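Local structure of nitrogenase iron-molybdenum cofactor biosynthesis protein NifB (7JMA) at residues Phe101-Ser106 against Ala131-Asn136; His205-Ala210 against Arg247-Lys252; Arg211-Arg216 against Lys252-Phe257. The protein probably carries out the radical SAM-dependent carbide insertion that couples two [4Fe-4S] clusters into the [8Fe-9S-C] precursor of the nitrogenase iron-molybdenum cofactor. One frame throughout, in Å; residues are numbered along the deposited sequence.

Contact 1: Phe101-Ser106 against Ala131-Asn136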
loop_
_atom_site.group_PDB
_atom_site.type_symbol
_atom_site.label_atom_id
_atom_site.label_comp_id
_atom_site.label_asym_id
_atom_site.label_seq_id
_atom_site.Cartn_x
_atom_site.Cartn_y
_atom_site.Cartn_z
ATOM N N PHE A 101 -2.672 1.767 17.892
ATOM C CA PHE A 101 -1.424 1.023 18.027
ATOM C C PHE A 101 -0.215 1.922 17.809
ATOM O O PHE A 101 0.743 1.888 18.586
ATOM C CB PHE A 101 -1.406 -0.149 17.039
ATOM C CG PHE A 101 -0.077 -0.848 16.952
ATOM C CD1 PHE A 101 0.317 -1.751 17.938
ATOM C CD2 PHE A 101 0.789 -0.593 15.896
ATOM C CE1 PHE A 101 1.546 -2.389 17.869
ATOM C CE2 PHE A 101 2.020 -1.226 15.815
ATOM C CZ PHE A 101 2.401 -2.127 16.806
ATOM N N PHE A 102 -0.220 2.721 16.735
ATOM C CA PHE A 102 0.954 3.564 16.514
ATOM C C PHE A 102 1.073 4.661 17.566
ATOM O O PHE A 102 2.187 5.109 17.858
ATOM C CB PHE A 102 0.936 4.146 15.099
ATOM C CG PHE A 102 1.380 3.163 14.054
ATOM C CD1 PHE A 102 2.634 2.575 14.126
ATOM C CD2 PHE A 102 0.530 2.794 13.028
ATOM C CE1 PHE A 102 3.042 1.650 13.183
ATOM C CE2 PHE A 102 0.931 1.872 12.072
ATOM C CZ PHE A 102 2.180 1.293 12.150
ATOM N N LYS A 103 -0.043 5.093 18.157
ATOM C CA LYS A 103 0.045 6.031 19.274
ATOM C C LYS A 103 0.831 5.419 20.425
ATOM O O LYS A 103 1.746 6.043 20.974
ATOM C CB LYS A 103 -1.356 6.440 19.739
ATOM C CG LYS A 103 -2.023 7.516 18.901
ATOM C CD LYS A 103 -3.450 7.787 19.357
ATOM C CE LYS A 103 -4.018 9.039 18.705
ATOM N NZ LYS A 103 -5.312 8.759 18.022
ATOM N N LYS A 104 0.504 4.175 20.787
ATOM C CA LYS A 104 1.186 3.513 21.896
ATOM C C LYS A 104 2.625 3.161 21.534
ATOM O O LYS A 104 3.523 3.246 22.381
ATOM C CB LYS A 104 0.420 2.251 22.295
ATOM C CG LYS A 104 -1.037 2.489 22.643
ATOM C CD LYS A 104 -1.776 1.167 22.807
ATOM C CE LYS A 104 -3.284 1.370 22.834
ATOM N NZ LYS A 104 -3.703 2.170 24.023
ATOM N N ALA A 105 2.856 2.739 20.285
ATOM C CA ALA A 105 4.204 2.373 19.865
ATOM C C ALA A 105 5.133 3.577 19.883
ATOM O O ALA A 105 6.341 3.428 20.108
ATOM C CB ALA A 105 4.171 1.749 18.471
ATOM N N SER A 106 4.582 4.768 19.645
ATOM C CA SER A 106 5.349 6.006 19.741
ATOM C C SER A 106 6.006 6.141 21.106
ATOM O O SER A 106 7.177 6.526 21.216
ATOM C CB SER A 106 4.426 7.197 19.485
ATOM O OG SER A 106 4.358 7.494 18.104
ATOM N N ALA A 131 1.938 11.283 9.852
ATOM C CA ALA A 131 3.166 12.008 10.153
ATOM C C ALA A 131 3.300 12.275 11.644
ATOM O O ALA A 131 4.375 12.082 12.221
ATOM C CB ALA A 131 3.192 13.321 9.373
ATOM N N GLU A 132 2.216 12.717 12.284
ATOM C CA GLU A 132 2.269 13.028 13.709
ATOM C C GLU A 132 2.550 11.793 14.557
ATOM O O GLU A 132 3.086 11.915 15.663
ATOM C CB GLU A 132 0.959 13.687 14.148
ATOM C CG GLU A 132 0.603 14.953 13.383
ATOM C CD GLU A 132 -0.585 15.689 13.981
ATOM O OE1 GLU A 132 -0.923 15.423 15.155
ATOM O OE2 GLU A 132 -1.187 16.529 13.276
ATOM N N LEU A 133 2.185 10.602 14.073
ATOM C CA LEU A 133 2.383 9.374 14.831
ATOM C C LEU A 133 3.732 8.712 14.577
ATOM O O LEU A 133 3.990 7.640 15.138
ATOM C CB LEU A 133 1.268 8.379 14.512
ATOM C CG LEU A 133 -0.113 8.861 14.940
ATOM C CD1 LEU A 133 -1.186 7.895 14.473
ATOM C CD2 LEU A 133 -0.151 9.037 16.437
ATOM N N GLY A 134 4.580 9.301 13.744
ATOM C CA GLY A 134 5.920 8.776 13.580
ATOM C C GLY A 134 6.067 7.698 12.536
ATOM O O GLY A 134 7.083 6.990 12.533
ATOM N N ILE A 135 5.074 7.531 11.659
ATOM C CA ILE A 135 5.228 6.620 10.537
ATOM C C ILE A 135 6.369 7.106 9.659
ATOM O O ILE A 135 6.434 8.289 9.294
ATOM C CB ILE A 135 3.925 6.519 9.739
ATOM C CG1 ILE A 135 2.807 5.974 10.631
ATOM C CG2 ILE A 135 4.112 5.536 8.577
ATOM C CD1 ILE A 135 3.137 4.660 11.196
ATOM N N ASN A 136 7.291 6.200 9.335
ATOM C CA ASN A 136 8.459 6.560 8.537
ATOM C C ASN A 136 8.321 6.184 7.073
ATOM O O ASN A 136 8.869 6.874 6.212
ATOM C CB ASN A 136 9.705 5.866 9.086
ATOM C CG ASN A 136 9.923 6.152 10.530
ATOM O OD1 ASN A 136 9.805 5.265 11.363
ATOM N ND2 ASN A 136 10.277 7.405 10.844
#
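F102 meets both L133 and I135, and its side chain can be followed outward atom by atom. At the root, F102 CB lies 4.3 Å from L133 CB, a loose apolar approach. Next, chi1 (-79°) sets CG anti to the carbonyl carbon, carrying the ring toward I135, and chi2 (-58°) turns a face to it. From CG to CZ every ring atom is about equally far from one methyl: I135 CD1 sits 3.4 Å from the centroid of the F102 ring and only 2° off its normal, a CH-pi contact centred on the face. F101 CD2 lies over the opposite face, so the ring is sandwiched. Helix 123-132 ends here in a Schellman motif, with G134 at positive phi and its N bonded back to A131 O; the turn carries the chain into strand 137-141 of the parallel sheet of this radical SAM domain, and F102 also touches K114 and M116 on strand 113-118. Nearer solvent, K103 CG presses on L133 CD2 at 3.4 Å, tighter than usual for two carbons. S106 OG gives a weak hydrogen bond to F102 O within its own helix; L133 O is 3.0 Å from S106 OG, but the angle is too poor for a bond.

Contact 2: His205-Ala210 against Arg247-Lys252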
loop_
_atom_site.group_PDB
_atom_site.type_symbol
_atom_site.label_atom_id
_atom_site.label_comp_id
_atom_site.label_asym_id
_atom_site.label_seq_id
_atom_site.Cartn_x
_atom_site.Cartn_y
_atom_site.Cartn_z
ATOM N N HIS A 205 1.522 -0.799 -19.112
ATOM C CA HIS A 205 1.074 0.394 -18.423
ATOM C C HIS A 205 1.898 0.699 -17.178
ATOM O O HIS A 205 1.765 1.790 -16.611
ATOM C CB HIS A 205 -0.405 0.208 -18.053
ATOM C CG HIS A 205 -1.003 1.351 -17.308
ATOM N ND1 HIS A 205 -1.059 2.627 -17.825
ATOM C CD2 HIS A 205 -1.597 1.408 -16.091
ATOM C CE1 HIS A 205 -1.650 3.424 -16.952
ATOM N NE2 HIS A 205 -1.985 2.709 -15.892
ATOM N N ILE A 206 2.758 -0.229 -16.757
ATOM C CA ILE A 206 3.485 -0.055 -15.506
ATOM C C ILE A 206 4.430 1.140 -15.576
ATOM O O ILE A 206 4.619 1.836 -14.574
ATOM C CB ILE A 206 4.232 -1.352 -15.141
ATOM C CG1 ILE A 206 3.264 -2.541 -15.108
ATOM C CG2 ILE A 206 4.934 -1.207 -13.813
ATOM C CD1 ILE A 206 2.265 -2.490 -14.002
ATOM N N VAL A 207 5.027 1.419 -16.740
ATOM C CA VAL A 207 5.927 2.571 -16.805
ATOM C C VAL A 207 5.142 3.878 -16.693
ATOM O O VAL A 207 5.666 4.886 -16.198
ATOM C CB VAL A 207 6.791 2.536 -18.080
ATOM C CG1 VAL A 207 7.936 1.549 -17.921
ATOM C CG2 VAL A 207 5.951 2.180 -19.287
ATOM N N ASP A 208 3.882 3.893 -17.144
ATOM C CA ASP A 208 3.034 5.062 -16.918
ATOM C C ASP A 208 2.788 5.270 -15.432
ATOM O O ASP A 208 2.837 6.405 -14.938
ATOM C CB ASP A 208 1.698 4.917 -17.650
ATOM C CG ASP A 208 1.864 4.688 -19.134
ATOM O OD1 ASP A 208 2.656 5.422 -19.760
ATOM O OD2 ASP A 208 1.195 3.777 -19.669
ATOM N N ILE A 209 2.502 4.184 -14.705
ATOM C CA ILE A 209 2.389 4.279 -13.252
ATOM C C ILE A 209 3.652 4.897 -12.673
ATOM O O ILE A 209 3.600 5.848 -11.885
ATOM C CB ILE A 209 2.122 2.896 -12.632
ATOM C CG1 ILE A 209 0.816 2.303 -13.161
ATOM C CG2 ILE A 209 2.039 3.003 -11.103
ATOM C CD1 ILE A 209 0.604 0.887 -12.696
ATOM N N ALA A 210 4.809 4.359 -13.066
ATOM C CA ALA A 210 6.074 4.814 -12.497
ATOM C C ALA A 210 6.285 6.300 -12.744
ATOM O O ALA A 210 6.689 7.033 -11.837
ATOM C CB ALA A 210 7.229 3.999 -13.077
ATOM N N ARG A 247 10.635 -4.599 -14.866
ATOM C CA ARG A 247 11.487 -4.039 -13.821
ATOM C C ARG A 247 12.612 -3.215 -14.424
ATOM O O ARG A 247 12.923 -2.124 -13.933
ATOM C CB ARG A 247 12.056 -5.149 -12.934
ATOM C CG ARG A 247 11.167 -5.492 -11.742
ATOM C CD ARG A 247 11.702 -6.673 -10.935
ATOM N NE ARG A 247 10.684 -7.180 -10.010
ATOM C CZ ARG A 247 10.518 -8.459 -9.688
ATOM N NH1 ARG A 247 11.308 -9.391 -10.213
ATOM N NH2 ARG A 247 9.551 -8.813 -8.843
ATOM N N ASN A 248 13.227 -3.714 -15.501
ATOM C CA ASN A 248 14.328 -2.990 -16.130
ATOM C C ASN A 248 13.849 -1.692 -16.763
ATOM O O ASN A 248 14.551 -0.675 -16.712
ATOM C CB ASN A 248 15.008 -3.879 -17.172
ATOM C CG ASN A 248 15.757 -5.035 -16.543
ATOM O OD1 ASN A 248 16.112 -4.987 -15.365
ATOM N ND2 ASN A 248 16.000 -6.083 -17.324
ATOM N N GLU A 249 12.658 -1.702 -17.362
ATOM C CA GLU A 249 12.107 -0.471 -17.920
ATOM C C GLU A 249 11.743 0.519 -16.821
ATOM O O GLU A 249 12.021 1.716 -16.939
ATOM C CB GLU A 249 10.882 -0.783 -18.776
ATOM C CG GLU A 249 11.121 -0.623 -20.272
ATOM C CD GLU A 249 9.848 -0.292 -21.028
ATOM O OE1 GLU A 249 8.843 -1.014 -20.849
ATOM O OE2 GLU A 249 9.846 0.697 -21.795
ATOM N N VAL A 250 11.100 0.043 -15.756
ATOM C CA VAL A 250 10.705 0.941 -14.674
ATOM C C VAL A 250 11.931 1.560 -14.025
ATOM O O VAL A 250 11.909 2.731 -13.624
ATOM C CB VAL A 250 9.824 0.184 -13.657
ATOM C CG1 VAL A 250 9.555 1.048 -12.431
ATOM C CG2 VAL A 250 8.521 -0.228 -14.304
ATOM N N GLU A 251 13.023 0.795 -13.936
ATOM C CA GLU A 251 14.250 1.269 -13.309
ATOM C C GLU A 251 14.801 2.519 -13.990
ATOM O O GLU A 251 15.511 3.310 -13.355
ATOM C CB GLU A 251 15.296 0.155 -13.333
ATOM C CG GLU A 251 16.289 0.183 -12.190
ATOM C CD GLU A 251 17.140 -1.074 -12.144
ATOM O OE1 GLU A 251 17.711 -1.449 -13.192
ATOM O OE2 GLU A 251 17.226 -1.692 -11.060
ATOM N N LYS A 252 14.507 2.711 -15.275
ATOM C CA LYS A 252 14.963 3.919 -15.949
ATOM C C LYS A 252 14.215 5.158 -15.479
ATOM O O LYS A 252 14.664 6.277 -15.757
ATOM C CB LYS A 252 14.821 3.762 -17.466
#
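V250 meets I206 and A210 with different branches, a good example of how a beta-branched residue can serve two neighbours at once. Its CG1, placed anti to the backbone N by chi1 of 173°, reaches A210 CB at 3.8 Å. The other methyl, V250 CG2, is 3.8 Å from I206 CG2 and also lies near V207 CG1, at 4.1 Å. That V207 methyl turns as well to E249, whose CB is 3.9 Å from V207 CG1; the extended glutamate chain runs on obliquely past the valine, so that one side of its carboxylate also lies there, E249 OE1 4.0 Å from V207 CG1. No hydrogen bond crosses the contact; the packing is by van der Waals contact, mostly between methyls.

Around this first shell, at the start of helix 206-216, H205 ND1 gives a hydrogen bond of 3.1 Å to D208 OD2. It meets the anti lone pair of the carboxylate oxygen and is tilted 28° from the imidazole plane, while H205 NE2 is hydrogen-bonded to V145 N. On the other helix, R247 makes a salt bridge with E244 and a hydrogen bond to I223 O. The short helical segments 206-210 and 247-251 run in the same direction, inclined by 29°, with their axes 9.4 Å apart at closest approach. Beneath them lies strand 220-225, an edge strand of the parallel sheet, where M221 touches I206, A210 and V250 alike.

Contact 3: Arg211-Arg216 against Lys252-Phe257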
loop_
_atom_site.group_PDB
_atom_site.type_symbol
_atom_site.label_atom_id
_atom_site.label_comp_id
_atom_site.label_asym_id
_atom_site.label_seq_id
_atom_site.Cartn_x
_atom_site.Cartn_y
_atom_site.Cartn_z
ATOM N N ARG A 211 6.015 6.766 -13.967
ATOM C CA ARG A 211 6.170 8.192 -14.247
ATOM C C ARG A 211 5.251 9.022 -13.359
ATOM O O ARG A 211 5.670 10.046 -12.805
ATOM C CB ARG A 211 5.895 8.477 -15.723
ATOM C CG ARG A 211 6.971 7.983 -16.663
ATOM C CD ARG A 211 6.671 8.396 -18.094
ATOM N NE ARG A 211 7.258 7.466 -19.051
ATOM C CZ ARG A 211 8.509 7.543 -19.496
ATOM N NH1 ARG A 211 9.310 8.515 -19.076
ATOM N NH2 ARG A 211 8.958 6.649 -20.367
ATOM N N GLU A 212 3.998 8.574 -13.180
ATOM C CA GLU A 212 3.039 9.351 -12.403
ATOM C C GLU A 212 3.412 9.384 -10.925
ATOM O O GLU A 212 3.350 10.440 -10.283
ATOM C CB GLU A 212 1.630 8.781 -12.567
ATOM C CG GLU A 212 0.556 9.674 -11.983
ATOM C CD GLU A 212 0.586 11.086 -12.557
ATOM O OE1 GLU A 212 0.388 12.047 -11.778
ATOM O OE2 GLU A 212 0.802 11.232 -13.783
ATOM N N VAL A 213 3.767 8.234 -10.348
ATOM C CA VAL A 213 4.034 8.249 -8.913
ATOM C C VAL A 213 5.372 8.923 -8.633
ATOM O O VAL A 213 5.558 9.509 -7.565
ATOM C CB VAL A 213 3.961 6.838 -8.295
ATOM C CG1 VAL A 213 2.556 6.212 -8.518
ATOM C CG2 VAL A 213 5.084 5.918 -8.812
ATOM N N LYS A 214 6.312 8.867 -9.577
ATOM C CA LYS A 214 7.559 9.612 -9.404
ATOM C C LYS A 214 7.285 11.108 -9.358
ATOM O O LYS A 214 7.863 11.834 -8.535
ATOM C CB LYS A 214 8.532 9.278 -10.530
ATOM C CG LYS A 214 9.795 10.127 -10.510
ATOM C CD LYS A 214 11.026 9.285 -10.250
ATOM C CE LYS A 214 12.270 10.157 -10.101
ATOM N NZ LYS A 214 12.389 10.675 -8.704
ATOM N N LYS A 215 6.381 11.584 -10.226
ATOM C CA LYS A 215 5.999 12.995 -10.231
ATOM C C LYS A 215 5.370 13.415 -8.903
ATOM O O LYS A 215 5.497 14.580 -8.501
ATOM C CB LYS A 215 5.027 13.260 -11.384
ATOM C CG LYS A 215 4.681 14.721 -11.614
ATOM C CD LYS A 215 3.590 14.879 -12.673
ATOM C CE LYS A 215 3.769 13.891 -13.820
ATOM N NZ LYS A 215 2.967 14.272 -15.019
ATOM N N ARG A 216 4.701 12.489 -8.212
ATOM C CA ARG A 216 4.001 12.780 -6.961
ATOM C C ARG A 216 4.897 12.654 -5.738
ATOM O O ARG A 216 4.473 13.038 -4.645
ATOM C CB ARG A 216 2.800 11.841 -6.763
ATOM C CG ARG A 216 1.792 11.785 -7.921
ATOM C CD ARG A 216 0.785 12.907 -7.880
ATOM N NE ARG A 216 -0.182 12.789 -8.968
ATOM C CZ ARG A 216 -1.447 13.182 -8.875
ATOM N NH1 ARG A 216 -1.887 13.724 -7.742
ATOM N NH2 ARG A 216 -2.274 13.024 -9.908
ATOM N N LYS A 252 14.507 2.711 -15.275
ATOM C CA LYS A 252 14.963 3.919 -15.949
ATOM C C LYS A 252 14.215 5.158 -15.479
ATOM O O LYS A 252 14.664 6.277 -15.757
ATOM C CB LYS A 252 14.821 3.762 -17.466
ATOM N N ILE A 253 13.106 4.976 -14.762
ATOM C CA ILE A 253 12.265 6.072 -14.314
ATOM C C ILE A 253 12.359 6.278 -12.808
ATOM O O ILE A 253 12.411 7.416 -12.339
ATOM C CB ILE A 253 10.804 5.832 -14.760
ATOM C CG1 ILE A 253 10.705 5.970 -16.289
ATOM C CG2 ILE A 253 9.836 6.730 -14.019
ATOM C CD1 ILE A 253 9.928 4.863 -16.945
ATOM N N ILE A 254 12.397 5.200 -12.039
ATOM C CA ILE A 254 12.349 5.270 -10.580
ATOM C C ILE A 254 13.069 4.034 -10.045
ATOM O O ILE A 254 13.038 2.983 -10.701
ATOM C CB ILE A 254 10.888 5.357 -10.100
ATOM C CG1 ILE A 254 10.770 5.509 -8.578
ATOM C CG2 ILE A 254 10.126 4.128 -10.548
ATOM C CD1 ILE A 254 9.380 5.905 -8.134
ATOM N N PRO A 255 13.750 4.107 -8.897
ATOM C CA PRO A 255 14.368 2.902 -8.329
ATOM C C PRO A 255 13.349 1.786 -8.135
ATOM O O PRO A 255 12.180 2.028 -7.825
ATOM C CB PRO A 255 14.923 3.389 -6.990
ATOM C CG PRO A 255 15.233 4.831 -7.235
ATOM C CD PRO A 255 14.123 5.319 -8.142
ATOM N N VAL A 256 13.811 0.550 -8.316
ATOM C CA VAL A 256 12.962 -0.633 -8.239
ATOM C C VAL A 256 13.489 -1.527 -7.129
ATOM O O VAL A 256 14.702 -1.714 -6.993
ATOM C CB VAL A 256 12.920 -1.397 -9.579
ATOM C CG1 VAL A 256 12.118 -2.693 -9.438
ATOM C CG2 VAL A 256 12.324 -0.517 -10.660
ATOM N N PHE A 257 12.578 -2.077 -6.335
ATOM C CA PHE A 257 12.975 -3.007 -5.288
ATOM C C PHE A 257 13.471 -4.318 -5.892
ATOM O O PHE A 257 12.799 -4.922 -6.736
ATOM C CB PHE A 257 11.809 -3.276 -4.340
ATOM C CG PHE A 257 12.122 -4.287 -3.274
ATOM C CD1 PHE A 257 12.807 -3.912 -2.129
ATOM C CD2 PHE A 257 11.736 -5.612 -3.415
ATOM C CE1 PHE A 257 13.103 -4.840 -1.144
ATOM C CE2 PHE A 257 12.030 -6.544 -2.435
ATOM C CZ PHE A 257 12.713 -6.157 -1.298
#
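R211 and I253 meet almost perpendicularly, the isoleucine pointing its tip at the flat end of the arginine. I253 CD1 stands 3.9 Å above the plane of the R211 guanidinium, over its centre, and I253 CG1 passes 4.0 Å from R211 NH1. The other branch, I253 CG2, lies anti to the backbone N and reaches back to the helix, 3.8 Å from R211 N. An alanine here would lose both branches, and is likely to leave one face of the guanidinium without its apolar partner and the arginine more able to swing. K214 and I254 instead lie side by side with their chains running in opposite senses. The lysine chain bends at chi2 (115°), and its CD comes 3.1 Å from I253 O and 3.9 Å from I254 CB. Deeper in, V213 CG2 and I254 CD1 stand 4.3 Å apart. Away from this face, E212 OE1 accepts R216 NE at 3.0 Å in the guanidinium plane, and R216 also pairs with E182 of helix 166-186. The loop after helix 240-251 packs along helix 206-216, and its P255 and F257 make backbone hydrogen bonds with M221 in strand 220-225, at the edge of the parallel sheet typical of the TIM-barrel-related radical SAM fold.

How the contacts relate
Contacts 2 and 3 form one continuous interface, their centres about 7 Å apart: both use helix 206-216, and K252 belongs to both as the chain passes from helix 240-251 into its following loop. V256 folds back to join them, its CG2 lying 3.6 Å from V250 CG1. Contact 1 stands apart, with its centre about 32 Å from that of contact 2 and about 27 Å from that of contact 3; it and contact 2 lie on opposite sides of the chain's centre. It alone lies near a cluster site: the side chain of I135 is about 6 Å from that of C115, a ligand of [4Fe-4S] cluster #1, which is absent from this model.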